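Local structure of 6-carboxyhexanoate--CoA ligase (Aquifex aeolicus, 5TVA) at residues A97-N111 with G209-R221. The protein belongs to the 6-carboxyhexanoate--CoA ligase (BioW) family and binds adenosine monophosphate and coenzyme A. Residues are numbered along the deposited sequence; the frame is centred on the assembly and turned at random.
With AMP (adenosine monophosphate), chain C.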
ATOM      1  N   ALA A  97      11.219 -10.516  -6.275  1.00 51.32           N
ATOM      2  CA  ALA A  97      10.551  -9.344  -5.716  1.00 54.80           C
ATOM      3  C   ALA A  97      11.489  -8.542  -4.816  1.00 54.08           C
ATOM      4  O   ALA A  97      11.732  -7.355  -5.060  1.00 54.31           O
ATOM      5  CB  ALA A  97       9.306  -9.771  -4.942  1.00 52.35           C
ATOM      6  N   VAL A  98      12.024  -9.181  -3.761  1.00 56.04           N
ATOM      7  CA  VAL A  98      12.948  -8.493  -2.844  1.00 55.23           C
ATOM      8  C   VAL A  98      14.112  -7.884  -3.619  1.00 56.05           C
ATOM      9  O   VAL A  98      14.503  -6.731  -3.390  1.00 53.88           O
ATOM     10  CB  VAL A  98      13.455  -9.462  -1.754  1.00 55.20           C
ATOM     11  CG1 VAL A  98      14.613  -8.843  -0.996  1.00 55.77           C
ATOM     12  CG2 VAL A  98      12.340  -9.836  -0.777  1.00 49.18           C
ATOM     13  N   GLU A  99      14.670  -8.652  -4.560  1.00 54.14           N
ATOM     14  CA  GLU A  99      15.777  -8.168  -5.375  1.00 56.64           C
ATOM     15  C   GLU A  99      15.399  -6.904  -6.140  1.00 62.66           C
ATOM     16  O   GLU A  99      16.208  -5.974  -6.251  1.00 62.99           O
ATOM     17  CB  GLU A  99      16.221  -9.277  -6.335  1.00 63.49           C
ATOM     18  CG  GLU A  99      17.411  -8.919  -7.221  1.00 71.29           C
ATOM     19  CD  GLU A  99      17.720  -9.976  -8.291  1.00 78.40           C
ATOM     20  OE1 GLU A  99      16.978 -10.986  -8.395  1.00 73.96           O
ATOM     21  OE2 GLU A  99      18.710  -9.784  -9.037  1.00 75.43           O
ATOM     22  N   ILE A 100      14.172  -6.846  -6.673  1.00 61.05           N
ATOM     23  CA  ILE A 100      13.784  -5.715  -7.515  1.00 59.78           C
ATOM     24  C   ILE A 100      13.661  -4.442  -6.687  1.00 59.20           C
ATOM     25  O   ILE A 100      14.076  -3.361  -7.121  1.00 60.42           O
ATOM     26  CB  ILE A 100      12.476  -6.025  -8.275  1.00 58.06           C
ATOM     27  CG1 ILE A 100      12.703  -7.106  -9.335  1.00 60.11           C
ATOM     28  CG2 ILE A 100      11.942  -4.772  -8.948  1.00 56.89           C
ATOM     29  CD1 ILE A 100      11.454  -7.482 -10.134  1.00 54.81           C
ATOM     30  N   LEU A 101      13.096  -4.542  -5.485  1.00 57.62           N
ATOM     31  CA  LEU A 101      12.880  -3.344  -4.685  1.00 59.49           C
ATOM     32  C   LEU A 101      14.197  -2.765  -4.182  1.00 65.88           C
ATOM     33  O   LEU A 101      14.406  -1.544  -4.219  1.00 67.45           O
ATOM     34  CB  LEU A 101      11.958  -3.665  -3.512  1.00 59.58           C
ATOM     35  CG  LEU A 101      10.500  -4.001  -3.827  1.00 53.59           C
ATOM     36  CD1 LEU A 101       9.716  -4.052  -2.530  1.00 51.17           C
ATOM     37  CD2 LEU A 101       9.894  -2.998  -4.789  1.00 52.30           C
ATOM     38  N   SER A 102      15.102  -3.625  -3.719  1.00 65.83           N
ATOM     39  CA  SER A 102      16.347  -3.147  -3.129  1.00 66.81           C
ATOM     40  C   SER A 102      17.280  -2.550  -4.174  1.00 65.17           C
ATOM     41  O   SER A 102      18.044  -1.632  -3.864  1.00 73.81           O
ATOM     42  CB  SER A 102      17.034  -4.287  -2.381  1.00 67.44           C
ATOM     43  OG  SER A 102      17.018  -5.468  -3.166  1.00 66.84           O
ATOM     44  N   LYS A 103      17.224  -3.030  -5.408  1.00 68.36           N
ATOM     45  CA  LYS A 103      18.111  -2.543  -6.453  1.00 68.68           C
ATOM     46  C   LYS A 103      17.494  -1.428  -7.289  1.00 67.60           C
ATOM     47  O   LYS A 103      18.097  -1.017  -8.285  1.00 69.41           O
ATOM     48  CB  LYS A 103      18.551  -3.709  -7.343  1.00 69.25           C
ATOM     49  CG  LYS A 103      19.384  -4.739  -6.564  1.00 73.42           C
ATOM     50  CD  LYS A 103      19.588  -6.056  -7.313  1.00 75.12           C
ATOM     51  CE  LYS A 103      20.375  -5.876  -8.604  1.00 78.84           C
ATOM     52  NZ  LYS A 103      20.666  -7.189  -9.247  1.00 72.94           N
ATOM     53  N   GLY A 104      16.331  -0.911  -6.892  1.00 72.79           N
ATOM     54  CA  GLY A 104      15.677   0.170  -7.610  1.00 68.84           C
ATOM     55  C   GLY A 104      14.627  -0.308  -8.591  1.00 69.22           C
ATOM     56  O   GLY A 104      14.956  -0.744  -9.697  1.00 73.29           O
ATOM     57  N   ALA A 105      13.351  -0.218  -8.205  1.00 70.74           N
ATOM     58  CA  ALA A 105      12.286  -0.794  -9.025  1.00 64.24           C
ATOM     59  C   ALA A 105      12.040   0.005 -10.302  1.00 63.10           C
ATOM     60  O   ALA A 105      11.720  -0.583 -11.343  1.00 61.20           O
ATOM     61  CB  ALA A 105      11.005  -0.902  -8.196  1.00 57.80           C
ATOM     62  N   ASN A 106      12.170   1.329 -10.244  1.00 63.61           N
ATOM     63  CA  ASN A 106      12.043   2.180 -11.434  1.00 67.06           C
ATOM     64  C   ASN A 106      13.287   2.017 -12.304  1.00 68.41           C
ATOM     65  O   ASN A 106      14.396   2.328 -11.846  1.00 71.75           O
ATOM     66  CB  ASN A 106      11.852   3.647 -11.009  1.00 64.74           C
ATOM     67  CG  ASN A 106      11.602   4.599 -12.188  1.00 64.32           C
ATOM     68  OD1 ASN A 106      11.973   4.327 -13.328  1.00 64.80           O
ATOM     69  ND2 ASN A 106      10.964   5.728 -11.901  1.00 64.71           N
ATOM     70  N   PRO A 107      13.160   1.553 -13.552  1.00 69.50           N
ATOM     71  CA  PRO A 107      14.360   1.267 -14.357  1.00 70.39           C
ATOM     72  C   PRO A 107      15.205   2.492 -14.671  1.00 73.34           C
ATOM     73  O   PRO A 107      16.400   2.335 -14.954  1.00 73.39           O
ATOM     74  CB  PRO A 107      13.786   0.648 -15.637  1.00 71.68           C
ATOM     75  CG  PRO A 107      12.389   1.190 -15.720  1.00 70.67           C
ATOM     76  CD  PRO A 107      11.916   1.287 -14.295  1.00 66.20           C
ATOM     77  N   LYS A 108      14.635   3.697 -14.636  1.00 70.17           N
ATOM     78  CA  LYS A 108      15.397   4.923 -14.834  1.00 71.98           C
ATOM     79  C   LYS A 108      15.804   5.565 -13.514  1.00 73.74           C
ATOM     80  O   LYS A 108      15.967   6.787 -13.441  1.00 78.32           O
ATOM     81  CB  LYS A 108      14.611   5.914 -15.695  1.00 73.20           C
ATOM     82  CG  LYS A 108      13.967   5.274 -16.926  1.00 74.57           C
ATOM     83  CD  LYS A 108      14.015   6.196 -18.142  1.00 77.63           C
ATOM     84  CE  LYS A 108      13.070   5.721 -19.241  1.00 80.60           C
ATOM     85  NZ  LYS A 108      13.601   5.966 -20.618  1.00 84.17           N
ATOM     86  N   GLY A 109      15.972   4.760 -12.466  1.00 70.80           N
ATOM     87  CA  GLY A 109      16.415   5.266 -11.184  1.00 73.81           C
ATOM     88  C   GLY A 109      15.302   5.739 -10.268  1.00 73.82           C
ATOM     89  O   GLY A 109      14.307   6.326 -10.715  1.00 70.63           O
ATOM     90  N   GLY A 110      15.464   5.482  -8.978  1.00 64.52           N
ATOM     91  CA  GLY A 110      14.535   5.983  -7.992  1.00 69.67           C
ATOM     92  C   GLY A 110      13.389   5.031  -7.715  1.00 70.80           C
ATOM     93  O   GLY A 110      13.380   3.854  -8.097  1.00 67.48           O
ATOM     94  N   ASN A 111      12.400   5.570  -7.013  1.00 67.64           N
ATOM     95  CA  ASN A 111      11.201   4.813  -6.710  1.00 63.93           C
ATOM     96  C   ASN A 111      10.207   4.903  -7.860  1.00 64.67           C
ATOM     97  O   ASN A 111      10.263   5.801  -8.706  1.00 65.54           O
ATOM     98  CB  ASN A 111      10.548   5.324  -5.429  1.00 60.02           C
ATOM     99  CG  ASN A 111      11.517   5.398  -4.283  1.00 72.24           C
ATOM    100  OD1 ASN A 111      11.790   4.394  -3.622  1.00 74.93           O
ATOM    101  ND2 ASN A 111      12.058   6.589  -4.043  1.00 67.03           N
ATOM    102  N   GLY A 209      18.614   5.262   5.559  1.00 89.35           N
ATOM    103  CA  GLY A 209      19.337   6.167   4.686  1.00 85.27           C
ATOM    104  C   GLY A 209      19.183   5.786   3.227  1.00 86.81           C
ATOM    105  O   GLY A 209      19.487   6.583   2.331  1.00 81.79           O
ATOM    106  N   ASP A 210      18.724   4.558   2.980  1.00 87.11           N
ATOM    107  CA  ASP A 210      18.408   4.119   1.622  1.00 86.90           C
ATOM    108  C   ASP A 210      17.189   4.883   1.122  1.00 82.67           C
ATOM    109  O   ASP A 210      16.139   4.856   1.784  1.00 81.59           O
ATOM    110  CB  ASP A 210      18.146   2.611   1.591  1.00 79.84           C
ATOM    111  CG  ASP A 210      18.338   2.009   0.205  1.00 82.45           C
ATOM    112  OD1 ASP A 210      18.350   2.769  -0.788  1.00 83.33           O
ATOM    113  OD2 ASP A 210      18.490   0.771   0.103  1.00 79.78           O
ATOM    114  N   PRO A 211      17.278   5.591  -0.002  1.00 78.46           N
ATOM    115  CA  PRO A 211      16.107   6.284  -0.559  1.00 84.31           C
ATOM    116  C   PRO A 211      15.267   5.451  -1.522  1.00 82.09           C
ATOM    117  O   PRO A 211      14.421   6.018  -2.219  1.00 78.72           O
ATOM    118  CB  PRO A 211      16.762   7.458  -1.298  1.00 78.74           C
ATOM    119  CG  PRO A 211      18.027   6.857  -1.834  1.00 77.83           C
ATOM    120  CD  PRO A 211      18.494   5.854  -0.797  1.00 79.21           C
ATOM    121  N   LEU A 212      15.473   4.137  -1.581  1.00 78.89           N
ATOM    122  CA  LEU A 212      14.721   3.249  -2.454  1.00 74.28           C
ATOM    123  C   LEU A 212      13.661   2.482  -1.664  1.00 77.43           C
ATOM    124  O   LEU A 212      13.912   2.024  -0.543  1.00 77.58           O
ATOM    125  CB  LEU A 212      15.656   2.264  -3.162  1.00 69.61           C
ATOM    126  CG  LEU A 212      16.661   2.802  -4.185  1.00 72.03           C
ATOM    127  CD1 LEU A 212      17.582   1.687  -4.656  1.00 65.80           C
ATOM    128  CD2 LEU A 212      15.962   3.443  -5.374  1.00 69.81           C
ATOM    129  N   GLY A 213      12.474   2.346  -2.260  1.00 74.28           N
ATOM    130  CA  GLY A 213      11.376   1.604  -1.665  1.00 68.76           C
ATOM    131  C   GLY A 213      10.484   1.007  -2.733  1.00 67.10           C
ATOM    132  O   GLY A 213      10.908   0.890  -3.889  1.00 66.03           O
ATOM    133  N   GLY A 214       9.272   0.610  -2.376  1.00 60.12           N
ATOM    134  CA  GLY A 214       8.327   0.142  -3.368  1.00 58.45           C
ATOM    135  C   GLY A 214       7.404  -0.931  -2.823  1.00 57.88           C
ATOM    136  O   GLY A 214       7.448  -1.301  -1.645  1.00 51.10           O
ATOM    137  N   ARG A 215       6.542  -1.412  -3.727  1.00 43.81           N
ATOM    138  CA  ARG A 215       5.582  -2.460  -3.434  1.00 43.12           C
ATOM    139  C   ARG A 215       5.584  -3.452  -4.588  1.00 47.05           C
ATOM    140  O   ARG A 215       5.695  -3.066  -5.757  1.00 41.38           O
ATOM    141  CB  ARG A 215       4.164  -1.893  -3.221  1.00 42.85           C
ATOM    142  CG  ARG A 215       3.902  -1.357  -1.830  1.00 46.40           C
ATOM    143  CD  ARG A 215       2.463  -0.887  -1.621  1.00 42.79           C
ATOM    144  NE  ARG A 215       2.471   0.532  -1.319  1.00 59.46           N
ATOM    145  CZ  ARG A 215       2.222   1.081  -0.132  1.00 45.60           C
ATOM    146  NH1 ARG A 215       1.868   0.350   0.915  1.00 43.01           N
ATOM    147  NH2 ARG A 215       2.284   2.386  -0.027  1.00 50.48           N
ATOM    148  N   VAL A 216       5.471  -4.730  -4.248  1.00 44.44           N
ATOM    149  CA  VAL A 216       5.289  -5.792  -5.222  1.00 43.26           C
ATOM    150  C   VAL A 216       3.987  -6.494  -4.873  1.00 42.31           C
ATOM    151  O   VAL A 216       3.814  -6.956  -3.735  1.00 38.74           O
ATOM    152  CB  VAL A 216       6.471  -6.778  -5.245  1.00 43.38           C
ATOM    153  CG1 VAL A 216       6.196  -7.927  -6.244  1.00 42.80           C
ATOM    154  CG2 VAL A 216       7.755  -6.050  -5.622  1.00 38.35           C
ATOM    155  N   TYR A 217       3.067  -6.552  -5.844  1.00 36.50           N
ATOM    156  CA  TYR A 217       1.816  -7.287  -5.710  1.00 33.27           C
ATOM    157  C   TYR A 217       1.969  -8.628  -6.418  1.00 40.27           C
ATOM    158  O   TYR A 217       2.281  -8.664  -7.621  1.00 38.22           O
ATOM    159  CB  TYR A 217       0.646  -6.512  -6.320  1.00 36.23           C
ATOM    160  CG  TYR A 217       0.260  -5.195  -5.676  1.00 40.40           C
ATOM    161  CD1 TYR A 217       0.769  -4.815  -4.429  1.00 32.98           C
ATOM    162  CD2 TYR A 217      -0.642  -4.330  -6.312  1.00 35.89           C
ATOM    163  CE1 TYR A 217       0.405  -3.621  -3.847  1.00 34.93           C
ATOM    164  CE2 TYR A 217      -1.011  -3.114  -5.730  1.00 35.82           C
ATOM    165  CZ  TYR A 217      -0.479  -2.768  -4.490  1.00 38.29           C
ATOM    166  OH  TYR A 217      -0.833  -1.574  -3.878  1.00 35.17           O
ATOM    167  N   PHE A 218       1.711  -9.727  -5.698  1.00 39.56           N
ATOM    168  CA  PHE A 218       1.801 -11.067  -6.289  1.00 43.32           C
ATOM    169  C   PHE A 218       0.419 -11.468  -6.799  1.00 42.97           C
ATOM    170  O   PHE A 218      -0.507 -11.665  -5.997  1.00 40.99           O
ATOM    171  CB  PHE A 218       2.341 -12.075  -5.276  1.00 38.76           C
ATOM    172  CG  PHE A 218       3.745 -11.769  -4.814  1.00 46.35           C
ATOM    173  CD1 PHE A 218       4.839 -12.190  -5.549  1.00 47.16           C
ATOM    174  CD2 PHE A 218       3.968 -11.017  -3.657  1.00 46.36           C
ATOM    175  CE1 PHE A 218       6.126 -11.888  -5.137  1.00 44.18           C
ATOM    176  CE2 PHE A 218       5.256 -10.717  -3.240  1.00 41.74           C
ATOM    177  CZ  PHE A 218       6.327 -11.158  -3.969  1.00 46.77           C
ATOM    178  N   VAL A 219       0.277 -11.579  -8.132  1.00 34.71           N
ATOM    179  CA  VAL A 219      -1.015 -11.808  -8.779  1.00 41.71           C
ATOM    180  C   VAL A 219      -0.939 -12.976  -9.761  1.00 39.23           C
ATOM    181  O   VAL A 219       0.086 -13.220 -10.400  1.00 35.93           O
ATOM    182  CB  VAL A 219      -1.529 -10.554  -9.539  1.00 42.84           C
ATOM    183  CG1 VAL A 219      -1.703  -9.350  -8.602  1.00 40.87           C
ATOM    184  CG2 VAL A 219      -0.613 -10.220 -10.710  1.00 38.62           C
ATOM    185  N   SER A 220      -2.057 -13.681  -9.902  1.00 40.15           N
ATOM    186  CA  SER A 220      -2.180 -14.719 -10.920  1.00 43.58           C
ATOM    187  C   SER A 220      -2.460 -14.060 -12.267  1.00 40.10           C
ATOM    188  O   SER A 220      -3.434 -13.308 -12.393  1.00 36.36           O
ATOM    189  CB  SER A 220      -3.296 -15.685 -10.542  1.00 42.42           C
ATOM    190  OG  SER A 220      -3.239 -16.850 -11.340  1.00 51.56           O
ATOM    191  N   ARG A 221      -1.600 -14.310 -13.266  1.00 37.57           N
ATOM    192  CA  ARG A 221      -1.770 -13.624 -14.544  1.00 43.05           C
ATOM    193  C   ARG A 221      -3.164 -13.821 -15.127  1.00 42.69           C
ATOM    194  O   ARG A 221      -3.695 -12.911 -15.769  1.00 41.49           O
ATOM    195  CB  ARG A 221      -0.739 -14.059 -15.591  1.00 43.93           C
ATOM    196  CG  ARG A 221      -0.756 -13.082 -16.769  1.00 44.74           C
ATOM    197  CD  ARG A 221      -0.241 -13.651 -18.066  1.00 55.12           C
ATOM    198  NE  ARG A 221       1.162 -13.359 -18.356  1.00 59.08           N
ATOM    199  CZ  ARG A 221       1.586 -12.583 -19.354  1.00 59.07           C
ATOM    200  NH1 ARG A 221       0.719 -11.983 -20.162  1.00 57.66           N
ATOM    201  NH2 ARG A 221       2.889 -12.397 -19.532  1.00 62.79           N
TER
HETATM  202  P   AMP C 301       4.340   5.068   0.649  1.00 66.06           P
HETATM  203  O1P AMP C 301       3.345   4.097   1.249  1.00 50.35           O
HETATM  204  O2P AMP C 301       3.635   6.339   0.220  1.00 57.79           O
HETATM  205  O3P AMP C 301       5.668   5.239   1.377  1.00 52.00           O
HETATM  206  O5' AMP C 301       4.835   4.406  -0.719  1.00 59.31           O
HETATM  207  C5' AMP C 301       5.783   3.340  -0.750  1.00 57.24           C
HETATM  208  C4' AMP C 301       6.025   2.909  -2.179  1.00 59.12           C
HETATM  209  O4' AMP C 301       4.882   2.136  -2.633  1.00 49.83           O
HETATM  210  C3' AMP C 301       6.165   4.066  -3.170  1.00 58.22           C
HETATM  211  O3' AMP C 301       7.513   4.445  -3.383  1.00 70.05           O
HETATM  212  C2' AMP C 301       5.476   3.576  -4.435  1.00 54.72           C
HETATM  213  O2' AMP C 301       6.399   2.885  -5.263  1.00 59.96           O
HETATM  214  C1' AMP C 301       4.448   2.580  -3.892  1.00 54.07           C
HETATM  215  N9  AMP C 301       3.098   3.170  -3.734  1.00 54.11           N
HETATM  216  C8  AMP C 301       2.790   4.363  -3.188  1.00 50.70           C
HETATM  217  N7  AMP C 301       1.447   4.586  -3.223  1.00 52.61           N
HETATM  218  C5  AMP C 301       0.857   3.524  -3.803  1.00 49.36           C
HETATM  219  C6  AMP C 301      -0.527   3.088  -4.132  1.00 42.30           C
HETATM  220  N6  AMP C 301      -1.606   3.858  -3.868  1.00 35.01           N
HETATM  221  N1  AMP C 301      -0.680   1.877  -4.734  1.00 43.23           N
HETATM  222  C2  AMP C 301       0.368   1.093  -5.027  1.00 40.57           C
HETATM  223  N3  AMP C 301       1.641   1.425  -4.753  1.00 44.70           N
HETATM  224  C4  AMP C 301       1.954   2.596  -4.144  1.00 53.94           C
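A97 and L101 pack on V216 where the C-terminal turns of helix 91-102 lie on the mixed sheet that holds strand 214-219; the two short axes approach to 8.7 Å and run nearly antiparallel (156°). This end is tight and apolar. L101 lays CD2 against V216 CG2 at 3.8 Å and rests CD1 by G214 O; its CD2 also comes to 3.8 Å from G214 CA, on the side where glycine carries no side chain. A97 CB meets F218 CZ at 3.4 Å, while V216 CG1 lies over one face of that ring, offset toward its rim. L212 is equally close: with CG anti to its carbonyl carbon, it spreads its branches, CD1 reaching S102 O at 3.4 Å and CD2 lying beside G110. The solvent side is looser, with exposed K103 and the P211 ring touching at the margin. On the opposite side of the strand, R215 NE makes a weak hydrogen bond to AMP O4' (3.2 Å), and its NH1 is hydrogen-bonded to Y191 OH. N111, also of the AMP pocket, ties the two loops together: ND2 donates to P211 O at 3.0 Å, and G213 N donates to N111 OD1 at 2.6 Å, almost straight out from the side-chain C=O (177°) but with an N-H...O angle of 132°.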